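Local coordinates for protein beta-catenin homolog sys-1 (Caenorhabditis elegans, PDB 3C2G) that acts as a beta-catenin in Wnt asymmetry signalling, binding the TCF factor POP-1 directly through its armadillo domain and activating or repressing target genes, at residues Cys50-Gln53 / Ile54-Ile57; Lys205-Phe208 / Ile209-Asn213; His336-Asp339 / Glu340-Tyr343; Asn610-Leu613 / Ser614-Pro617. One frame throughout, in Å; residues are numbered along the deposited sequence.

Contact 1: residues Cys50-Gln53 / Ile54-Ile57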
loop_
_atom_site.group_PDB
_atom_site.type_symbol
_atom_site.label_atom_id
_atom_site.label_comp_id
_atom_site.label_asym_id
_atom_site.label_seq_id
_atom_site.Cartn_x
_atom_site.Cartn_y
_atom_site.Cartn_z
ATOM N N CYS A 50 -31.359 -23.140 -25.375
ATOM C CA CYS A 50 -30.785 -24.423 -24.968
ATOM C C CYS A 50 -30.152 -24.294 -23.576
ATOM O O CYS A 50 -30.422 -25.091 -22.682
ATOM C CB CYS A 50 -29.756 -24.886 -26.000
ATOM S SG CYS A 50 -28.823 -26.390 -25.559
ATOM N N VAL A 51 -29.337 -23.255 -23.395
ATOM C CA VAL A 51 -28.743 -22.935 -22.101
ATOM C C VAL A 51 -29.809 -22.578 -21.055
ATOM O O VAL A 51 -29.766 -23.080 -19.936
ATOM C CB VAL A 51 -27.674 -21.812 -22.236
ATOM C CG1 VAL A 51 -27.211 -21.305 -20.869
ATOM C CG2 VAL A 51 -26.490 -22.308 -23.050
ATOM N N GLN A 52 -30.768 -21.732 -21.420
ATOM C CA GLN A 52 -31.850 -21.374 -20.496
ATOM C C GLN A 52 -32.627 -22.588 -19.969
ATOM O O GLN A 52 -32.951 -22.651 -18.772
ATOM C CB GLN A 52 -32.810 -20.362 -21.125
ATOM C CG GLN A 52 -33.599 -19.548 -20.099
ATOM C CD GLN A 52 -32.695 -18.837 -19.072
ATOM O OE1 GLN A 52 -31.838 -18.018 -19.433
ATOM N NE2 GLN A 52 -32.893 -19.153 -17.789
ATOM N N GLN A 53 -32.924 -23.531 -20.866
ATOM C CA GLN A 53 -33.600 -24.784 -20.518
ATOM C C GLN A 53 -32.822 -25.551 -19.456
ATOM O O GLN A 53 -33.405 -25.982 -18.460
ATOM C CB GLN A 53 -33.775 -25.690 -21.750
ATOM C CG GLN A 53 -34.857 -25.275 -22.720
ATOM C CD GLN A 53 -35.020 -26.254 -23.888
ATOM O OE1 GLN A 53 -34.068 -26.533 -24.633
ATOM N NE2 GLN A 53 -36.238 -26.776 -24.054
ATOM N N ILE A 54 -31.517 -25.732 -19.680
ATOM C CA ILE A 54 -30.652 -26.415 -18.716
ATOM C C ILE A 54 -30.582 -25.649 -17.394
ATOM O O ILE A 54 -30.699 -26.244 -16.317
ATOM C CB ILE A 54 -29.218 -26.608 -19.244
ATOM C CG1 ILE A 54 -29.222 -27.188 -20.666
ATOM C CG2 ILE A 54 -28.391 -27.449 -18.265
ATOM C CD1 ILE A 54 -29.017 -28.666 -20.755
ATOM N N LEU A 55 -30.391 -24.334 -17.475
ATOM C CA LEU A 55 -30.288 -23.516 -16.277
ATOM C C LEU A 55 -31.564 -23.648 -15.469
ATOM O O LEU A 55 -31.523 -23.768 -14.239
ATOM C CB LEU A 55 -30.009 -22.043 -16.609
ATOM C CG LEU A 55 -28.623 -21.666 -17.161
ATOM C CD1 LEU A 55 -28.558 -20.170 -17.499
ATOM C CD2 LEU A 55 -27.504 -22.058 -16.198
ATOM N N ASN A 56 -32.695 -23.652 -16.168
ATOM C CA ASN A 56 -33.980 -23.736 -15.496
ATOM C C ASN A 56 -34.180 -25.077 -14.815
ATOM O O ASN A 56 -34.854 -25.146 -13.788
ATOM C CB ASN A 56 -35.126 -23.412 -16.453
ATOM C CG ASN A 56 -35.304 -21.914 -16.661
ATOM O OD1 ASN A 56 -34.693 -21.091 -15.962
ATOM N ND2 ASN A 56 -36.157 -21.551 -17.612
ATOM N N ILE A 57 -33.571 -26.126 -15.366
ATOM C CA ILE A 57 -33.590 -27.441 -14.724
ATOM C C ILE A 57 -32.644 -27.494 -13.513
ATOM O O ILE A 57 -33.012 -28.003 -12.440
ATOM C CB ILE A 57 -33.291 -28.601 -15.723
ATOM C CG1 ILE A 57 -34.448 -28.760 -16.718
ATOM C CG2 ILE A 57 -33.092 -29.912 -14.980
ATOM C CD1 ILE A 57 -34.180 -29.769 -17.839
#
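Gln52 and Asn56, one helical turn apart, join through their side-chain amides: NE2 of Gln52 donates to OD1 of Asn56 at 3.2 Å. The acceptor lies in the amide plane of Gln52, yet the donor stands above the carbonyl plane of Asn56, 53° out of it, so the bond is not aimed at a lone pair. With CG anti to the backbone N (chi1 -157°) and a bend at chi2, the Gln52 chain folds back to bring its amide over the next turn, where the two amide planes stand 56° apart. The other end of that amide, OE1, accepts from Gln100. On a neighbouring flank Val51 and Leu55 run side by side, CG1 of Val51 meeting CD1 of Leu55 at 3.8 Å. Behind them the main-chain ladder of helix 47-62 fixes the spacing, Leu55 N reaching Val51 O at 2.8 Å. A leucine in place of Asn56 would probably leave NE2 of Gln52 without this acceptor and its amide freer to turn. In this helix of the all-helical armadillo domain the Gln52 amide, with a partner at each end, is probably held against rotation at a partly exposed position, while the buried Val51 and Leu55 pack on Phe88 of helix 71-90.

Contact 2: residues Lys205-Phe208 / Ile209-Asn213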
loop_
_atom_site.group_PDB
_atom_site.type_symbol
_atom_site.label_atom_id
_atom_site.label_comp_id
_atom_site.label_asym_id
_atom_site.label_seq_id
_atom_site.Cartn_x
_atom_site.Cartn_y
_atom_site.Cartn_z
ATOM N N LYS A 205 -17.089 -2.076 3.390
ATOM C CA LYS A 205 -15.907 -2.171 4.230
ATOM C C LYS A 205 -16.248 -1.783 5.661
ATOM O O LYS A 205 -15.945 -2.527 6.603
ATOM C CB LYS A 205 -14.782 -1.297 3.682
ATOM C CG LYS A 205 -14.202 -1.829 2.395
ATOM C CD LYS A 205 -13.212 -0.870 1.807
ATOM C CE LYS A 205 -12.816 -1.274 0.405
ATOM N NZ LYS A 205 -11.801 -0.328 -0.121
ATOM N N ASP A 206 -16.913 -0.637 5.805
ATOM C CA ASP A 206 -17.345 -0.132 7.104
ATOM C C ASP A 206 -18.406 -0.994 7.755
ATOM O O ASP A 206 -18.515 -1.021 8.976
ATOM C CB ASP A 206 -17.852 1.301 6.985
ATOM C CG ASP A 206 -16.733 2.308 6.883
ATOM O OD1 ASP A 206 -15.566 1.951 7.146
ATOM O OD2 ASP A 206 -17.020 3.468 6.540
ATOM N N TYR A 207 -19.210 -1.682 6.958
ATOM C CA TYR A 207 -20.170 -2.595 7.556
ATOM C C TYR A 207 -19.436 -3.799 8.143
ATOM O O TYR A 207 -19.736 -4.230 9.255
ATOM C CB TYR A 207 -21.285 -3.029 6.585
ATOM C CG TYR A 207 -22.215 -4.038 7.223
ATOM C CD1 TYR A 207 -23.017 -3.682 8.308
ATOM C CD2 TYR A 207 -22.258 -5.360 6.776
ATOM C CE1 TYR A 207 -23.854 -4.608 8.923
ATOM C CE2 TYR A 207 -23.099 -6.303 7.386
ATOM C CZ TYR A 207 -23.895 -5.914 8.458
ATOM O OH TYR A 207 -24.728 -6.830 9.072
ATOM N N PHE A 208 -18.463 -4.316 7.396
ATOM C CA PHE A 208 -17.664 -5.454 7.855
ATOM C C PHE A 208 -16.806 -5.145 9.077
ATOM O O PHE A 208 -16.696 -5.969 9.974
ATOM C CB PHE A 208 -16.794 -6.009 6.725
ATOM C CG PHE A 208 -17.572 -6.708 5.649
ATOM C CD1 PHE A 208 -18.678 -7.489 5.965
ATOM C CD2 PHE A 208 -17.180 -6.608 4.317
ATOM C CE1 PHE A 208 -19.389 -8.137 4.967
ATOM C CE2 PHE A 208 -17.881 -7.256 3.315
ATOM C CZ PHE A 208 -18.984 -8.020 3.638
ATOM N N ILE A 209 -16.204 -3.961 9.101
ATOM C CA ILE A 209 -15.377 -3.536 10.218
ATOM C C ILE A 209 -16.228 -3.200 11.440
ATOM O O ILE A 209 -16.123 -3.846 12.486
ATOM C CB ILE A 209 -14.533 -2.304 9.842
ATOM C CG1 ILE A 209 -13.488 -2.667 8.795
ATOM C CG2 ILE A 209 -13.847 -1.724 11.064
ATOM C CD1 ILE A 209 -12.986 -1.472 8.027
ATOM N N TRP A 210 -17.085 -2.196 11.290
ATOM C CA TRP A 210 -17.732 -1.569 12.425
ATOM C C TRP A 210 -19.077 -2.178 12.803
ATOM O O TRP A 210 -19.535 -1.999 13.924
ATOM C CB TRP A 210 -17.861 -0.068 12.182
ATOM C CG TRP A 210 -16.535 0.593 12.003
ATOM C CD1 TRP A 210 -16.020 1.101 10.848
ATOM C CD2 TRP A 210 -15.537 0.795 13.009
ATOM N NE1 TRP A 210 -14.775 1.627 11.073
ATOM C CE2 TRP A 210 -14.447 1.442 12.390
ATOM C CE3 TRP A 210 -15.456 0.489 14.376
ATOM C CZ2 TRP A 210 -13.288 1.800 13.093
ATOM C CZ3 TRP A 210 -14.307 0.844 15.073
ATOM C CH2 TRP A 210 -13.238 1.493 14.430
ATOM N N ASN A 211 -19.708 -2.892 11.875
ATOM C CA ASN A 211 -21.017 -3.499 12.132
ATOM C C ASN A 211 -21.984 -2.474 12.743
ATOM O O ASN A 211 -22.694 -2.767 13.705
ATOM C CB ASN A 211 -20.850 -4.729 13.040
ATOM C CG ASN A 211 -22.020 -5.708 12.953
ATOM O OD1 ASN A 211 -23.155 -5.331 12.640
ATOM N ND2 ASN A 211 -21.744 -6.977 13.250
ATOM N N ASN A 212 -21.979 -1.262 12.189
ATOM C CA ASN A 212 -22.823 -0.162 12.680
ATOM C C ASN A 212 -22.583 0.259 14.140
ATOM O O ASN A 212 -23.515 0.674 14.831
ATOM C CB ASN A 212 -24.319 -0.456 12.436
ATOM C CG ASN A 212 -24.707 -0.355 10.965
ATOM O OD1 ASN A 212 -25.214 -1.316 10.373
ATOM N ND2 ASN A 212 -24.455 0.807 10.364
ATOM N N ASN A 213 -21.340 0.149 14.601
ATOM C CA ASN A 213 -20.951 0.680 15.911
ATOM C C ASN A 213 -20.096 1.937 15.767
ATOM O O ASN A 213 -19.580 2.202 14.683
ATOM C CB ASN A 213 -20.215 -0.377 16.736
ATOM C CG ASN A 213 -21.152 -1.402 17.331
ATOM O OD1 ASN A 213 -21.316 -1.475 18.552
ATOM N ND2 ASN A 213 -21.790 -2.194 16.472
#
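Asp206 and Trp210 meet edge on: OD1 of the carboxylate lies in the indole plane and approaches CD1 at 3.8 Å, with the two planes 61° apart. This is a packing contact; the hydrogen bond of OD1 comes from His272 NE2. Farther round, Tyr207 points its ring along the helix end, its CG anti to the backbone N (chi1 177°). Asn212 OD1 sits at the edge of that ring, 3.8 Å from Tyr207 CD1, while Asn211 lies alongside with its amide turned 66° from the ring.

Ile209 rests its CD1 methyl against a polar backbone atom, Lys205 O, at 3.4 Å. Its apolar contacts are CG2 over one face of the Trp210 indole, toward the rim, and Ile225 and Ala276, where this C-terminal end of helix 202-210 packs on helices 224-239 and 274-282 of the armadillo domain. With a glycine at Ile209, that indole face would probably lose its methyl cover and a gap would open toward both helices.

The i to i+4 backbone bonds end with Asn211 N to Tyr207 O, 2.9 Å, after which Asn211 takes positive phi and a type I' turn runs from Trp210 to Asn213. Asn213 N closes the turn on Trp210 O at 2.9 Å, and its side-chain ND2 adds a bond to Asn211 O at 3.0 Å. Ile209 and Trp210 are thus buried by packing, while the more exposed turn satisfies its carbonyls from Asn213.

Contact 3: residues His336-Asp339 / Glu340-Tyr343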
loop_
_atom_site.group_PDB
_atom_site.type_symbol
_atom_site.label_atom_id
_atom_site.label_comp_id
_atom_site.label_asym_id
_atom_site.label_seq_id
_atom_site.Cartn_x
_atom_site.Cartn_y
_atom_site.Cartn_z
ATOM N N HIS A 336 17.130 -8.867 6.339
ATOM C CA HIS A 336 16.318 -9.397 5.239
ATOM C C HIS A 336 16.781 -8.900 3.882
ATOM O O HIS A 336 16.797 -7.702 3.633
ATOM C CB HIS A 336 14.831 -9.124 5.412
ATOM C CG HIS A 336 13.974 -10.030 4.590
ATOM N ND1 HIS A 336 13.406 -11.178 5.099
ATOM C CD2 HIS A 336 13.633 -9.990 3.282
ATOM C CE1 HIS A 336 12.731 -11.792 4.147
ATOM N NE2 HIS A 336 12.846 -11.087 3.036
ATOM N N PRO A 337 17.150 -9.832 2.992
ATOM C CA PRO A 337 17.829 -9.441 1.760
ATOM C C PRO A 337 16.964 -8.835 0.646
ATOM O O PRO A 337 17.517 -8.385 -0.370
ATOM C CB PRO A 337 18.473 -10.747 1.287
ATOM C CG PRO A 337 17.622 -11.833 1.858
ATOM C CD PRO A 337 16.971 -11.295 3.103
ATOM N N ASP A 338 15.642 -8.782 0.800
ATOM C CA ASP A 338 14.863 -8.236 -0.313
ATOM C C ASP A 338 14.307 -6.817 -0.161
ATOM O O ASP A 338 13.768 -6.426 0.889
ATOM C CB ASP A 338 13.906 -9.284 -0.921
ATOM C CG ASP A 338 12.458 -8.937 -0.783
ATOM O OD1 ASP A 338 11.866 -9.230 0.269
ATOM O OD2 ASP A 338 11.892 -8.422 -1.761
ATOM N N ASP A 339 14.477 -6.045 -1.230
ATOM C CA ASP A 339 14.189 -4.616 -1.234
ATOM C C ASP A 339 12.758 -4.242 -0.889
ATOM O O ASP A 339 12.530 -3.165 -0.336
ATOM C CB ASP A 339 14.596 -3.989 -2.566
ATOM C CG ASP A 339 16.109 -3.884 -2.724
ATOM O OD1 ASP A 339 16.843 -3.906 -1.703
ATOM O OD2 ASP A 339 16.569 -3.773 -3.883
ATOM N N GLU A 340 11.799 -5.112 -1.198
ATOM C CA GLU A 340 10.407 -4.819 -0.875
ATOM C C GLU A 340 10.226 -4.776 0.628
ATOM O O GLU A 340 9.493 -3.946 1.150
ATOM C CB GLU A 340 9.456 -5.858 -1.485
ATOM C CG GLU A 340 9.249 -5.721 -2.989
ATOM C CD GLU A 340 8.660 -4.372 -3.402
ATOM O OE1 GLU A 340 7.775 -3.849 -2.675
ATOM O OE2 GLU A 340 9.086 -3.839 -4.460
ATOM N N VAL A 341 10.902 -5.681 1.322
ATOM C CA VAL A 341 10.837 -5.726 2.764
ATOM C C VAL A 341 11.540 -4.494 3.353
ATOM O O VAL A 341 11.017 -3.873 4.273
ATOM C CB VAL A 341 11.408 -7.067 3.310
ATOM C CG1 VAL A 341 11.473 -7.057 4.805
ATOM C CG2 VAL A 341 10.531 -8.226 2.868
ATOM N N ILE A 342 12.697 -4.122 2.796
ATOM C CA ILE A 342 13.426 -2.942 3.247
ATOM C C ILE A 342 12.564 -1.711 3.034
ATOM O O ILE A 342 12.493 -0.825 3.894
ATOM C CB ILE A 342 14.776 -2.739 2.502
ATOM C CG1 ILE A 342 15.690 -3.973 2.605
ATOM C CG2 ILE A 342 15.487 -1.503 3.004
ATOM C CD1 ILE A 342 15.839 -4.542 3.980
ATOM N N TYR A 343 11.901 -1.669 1.888
ATOM C CA TYR A 343 11.047 -0.555 1.547
ATOM C C TYR A 343 9.923 -0.410 2.549
ATOM O O TYR A 343 9.705 0.685 3.058
ATOM C CB TYR A 343 10.477 -0.722 0.151
ATOM C CG TYR A 343 9.378 0.254 -0.164
ATOM C CD1 TYR A 343 9.665 1.624 -0.351
ATOM C CD2 TYR A 343 8.046 -0.179 -0.299
ATOM C CE1 TYR A 343 8.658 2.533 -0.650
ATOM C CE2 TYR A 343 7.022 0.727 -0.606
ATOM C CZ TYR A 343 7.329 2.082 -0.775
ATOM O OH TYR A 343 6.327 2.993 -1.079
#
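Asp338 and Val341 meet at the N-terminus of helix 339-352, where Asp338 is the N-cap residue of an armadillo-domain helix. From its CB the aspartate side chain, standing at an unusual chi1 of 117°, divides at CG. One branch, OD2, accepts the capping bond from Glu340 N, a weak one at 3.4 Å, and also lies 3.5 Å from Glu340 CB. The other branch, OD1, comes up against the methyl CG2 of Val341, the two side chains crossing at about a right angle; beyond the segments it has a long, weak ion pair with Arg302. The carbonyl of the same residue helps start the helix, Ile342 N reaching Asp338 O at 3.2 Å in the carbonyl plane.

Val341 CG2 is shared with His336, whose CD2 lies 3.6 Å away. The imidazole, placed with CG anti to its own backbone N (chi1 -160°), crosses the valine nearly at a right angle and carries CD of Pro337 over one face. The chain thus folds back, and the residue just after helix 325-335 packs on the first turn of helix 339-352.

The acidic groups here are answered from helix 388-409: Asp339 OD2 forms a salt bridge with Lys390, and Glu340 OE1 another with Arg393, so positive charge would probably stabilise both carboxylates. Tyr343 makes a cation-pi contact with the same Arg393 and packs on an aromatic side chain of the bound peptide. Beside the cap, the CD1 methyl of Ile342 rests 3.3 Å from His336 O.

Contact 4: residues Asn610-Leu613 / Ser614-Pro617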
loop_
_atom_site.group_PDB
_atom_site.type_symbol
_atom_site.label_atom_id
_atom_site.label_comp_id
_atom_site.label_asym_id
_atom_site.label_seq_id
_atom_site.Cartn_x
_atom_site.Cartn_y
_atom_site.Cartn_z
ATOM N N ASN A 610 15.941 47.060 1.461
ATOM C CA ASN A 610 16.731 48.244 1.101
ATOM C C ASN A 610 18.238 48.059 1.213
ATOM O O ASN A 610 19.000 48.699 0.479
ATOM C CB ASN A 610 16.227 49.554 1.751
ATOM C CG ASN A 610 15.948 49.421 3.233
ATOM O OD1 ASN A 610 16.839 49.100 4.023
ATOM N ND2 ASN A 610 14.706 49.697 3.626
ATOM N N SER A 611 18.669 47.143 2.077
ATOM C CA SER A 611 20.074 46.723 2.083
ATOM C C SER A 611 20.450 46.115 0.731
ATOM O O SER A 611 21.518 46.402 0.199
ATOM C CB SER A 611 20.350 45.715 3.197
ATOM O OG SER A 611 19.799 46.144 4.424
ATOM N N LEU A 612 19.562 45.285 0.183
ATOM C CA LEU A 612 19.766 44.684 -1.134
ATOM C C LEU A 612 19.630 45.714 -2.261
ATOM O O LEU A 612 20.368 45.660 -3.248
ATOM C CB LEU A 612 18.814 43.499 -1.356
ATOM C CG LEU A 612 18.837 42.736 -2.690
ATOM C CD1 LEU A 612 20.210 42.164 -3.014
ATOM C CD2 LEU A 612 17.804 41.637 -2.693
ATOM N N LEU A 613 18.694 46.650 -2.104
ATOM C CA LEU A 613 18.479 47.724 -3.092
ATOM C C LEU A 613 19.745 48.547 -3.395
ATOM O O LEU A 613 20.047 48.831 -4.561
ATOM C CB LEU A 613 17.347 48.647 -2.633
ATOM C CG LEU A 613 16.707 49.599 -3.647
ATOM C CD1 LEU A 613 15.953 48.839 -4.742
ATOM C CD2 LEU A 613 15.776 50.583 -2.933
ATOM N N SER A 614 20.492 48.896 -2.350
ATOM C CA SER A 614 21.693 49.719 -2.497
ATOM C C SER A 614 22.814 49.067 -3.316
ATOM O O SER A 614 23.777 49.734 -3.688
ATOM C CB SER A 614 22.227 50.140 -1.124
ATOM O OG SER A 614 22.846 49.049 -0.459
ATOM N N ARG A 615 22.690 47.772 -3.590
ATOM C CA ARG A 615 23.713 47.038 -4.343
ATOM C C ARG A 615 23.666 47.327 -5.843
ATOM O O ARG A 615 24.687 47.231 -6.535
ATOM C CB ARG A 615 23.572 45.528 -4.132
ATOM C CG ARG A 615 23.558 45.064 -2.688
ATOM C CD ARG A 615 24.938 44.775 -2.163
ATOM N NE ARG A 615 24.865 44.163 -0.841
ATOM C CZ ARG A 615 25.902 44.023 -0.023
ATOM N NH1 ARG A 615 27.100 44.457 -0.390
ATOM N NH2 ARG A 615 25.739 43.449 1.162
ATOM N N PHE A 616 22.486 47.689 -6.336
ATOM C CA PHE A 616 22.241 47.772 -7.773
ATOM C C PHE A 616 22.609 49.111 -8.410
ATOM O O PHE A 616 22.662 50.129 -7.722
ATOM C CB PHE A 616 20.785 47.388 -8.063
ATOM C CG PHE A 616 20.508 45.940 -7.822
ATOM C CD1 PHE A 616 20.595 45.024 -8.866
ATOM C CD2 PHE A 616 20.219 45.479 -6.542
ATOM C CE1 PHE A 616 20.375 43.679 -8.643
ATOM C CE2 PHE A 616 20.000 44.141 -6.310
ATOM C CZ PHE A 616 20.076 43.234 -7.361
ATOM N N PRO A 617 22.880 49.114 -9.730
ATOM C CA PRO A 617 23.074 50.401 -10.409
ATOM C C PRO A 617 21.855 51.319 -10.240
ATOM O O PRO A 617 20.756 50.852 -9.911
ATOM C CB PRO A 617 23.252 50.004 -11.879
ATOM C CG PRO A 617 23.708 48.600 -11.839
ATOM C CD PRO A 617 23.041 47.977 -10.658
#
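Asn610 O receives Ser614 N at 3.2 Å, an i to i+4 bond that closes the last turn of helix 603-613. One residue on, Ser611 offers its carbonyl to the hydroxyl of Ser614, OG donating to Ser611 O at 3.0 Å from above the carbonyl plane, 35° out of it. That reach depends on chi1 of 74°, which sets OG between the backbone N and the carbonyl carbon of Ser614; the hydroxyl of Ser611 itself turns back to Lys607 O.

Leu612 is the buried member. Its CD1 touches CE2 of Phe616 at 3.8 Å, and its carbonyl oxygen lies close to the edge of the same ring, 3.3 Å from Phe616 CD2. Leu570, Cys573 and Leu577 of helix 563-579 also touch this leucine, the helix-on-helix packing of an armadillo superhelix at its C-terminal end. Leu612 O also takes the backbone N of Arg615, whose guanidinium forms a salt bridge through NE with Asp574.

Leu613 begins a type I turn that ends at Phe616: Phe616 N donates to Leu613 O at 3.2 Å, from 48° out of the carbonyl plane. The same oxygen lies in the plane of the Phe616 ring, at its edge.

In the fold
The four contacts follow one another in chain order along the elongated armadillo domain. Contact 1 lies near the N-terminal end and contact 4 at the other, on opposite sides of the chain's centre, with their centres about 91 Å apart. Contacts 2 and 3 fall between them, their centres about 34 Å from each other and their nearest atoms about 18 Å apart; this is the closest pair, and no two of the four touch. Contact 3, about 15 Å from the chain's centre, is the one within reach of the bound POP-1 peptide, through Tyr343. Contacts 2 and 4 each end a helix, contact 3 begins one and contact 1 lies within one.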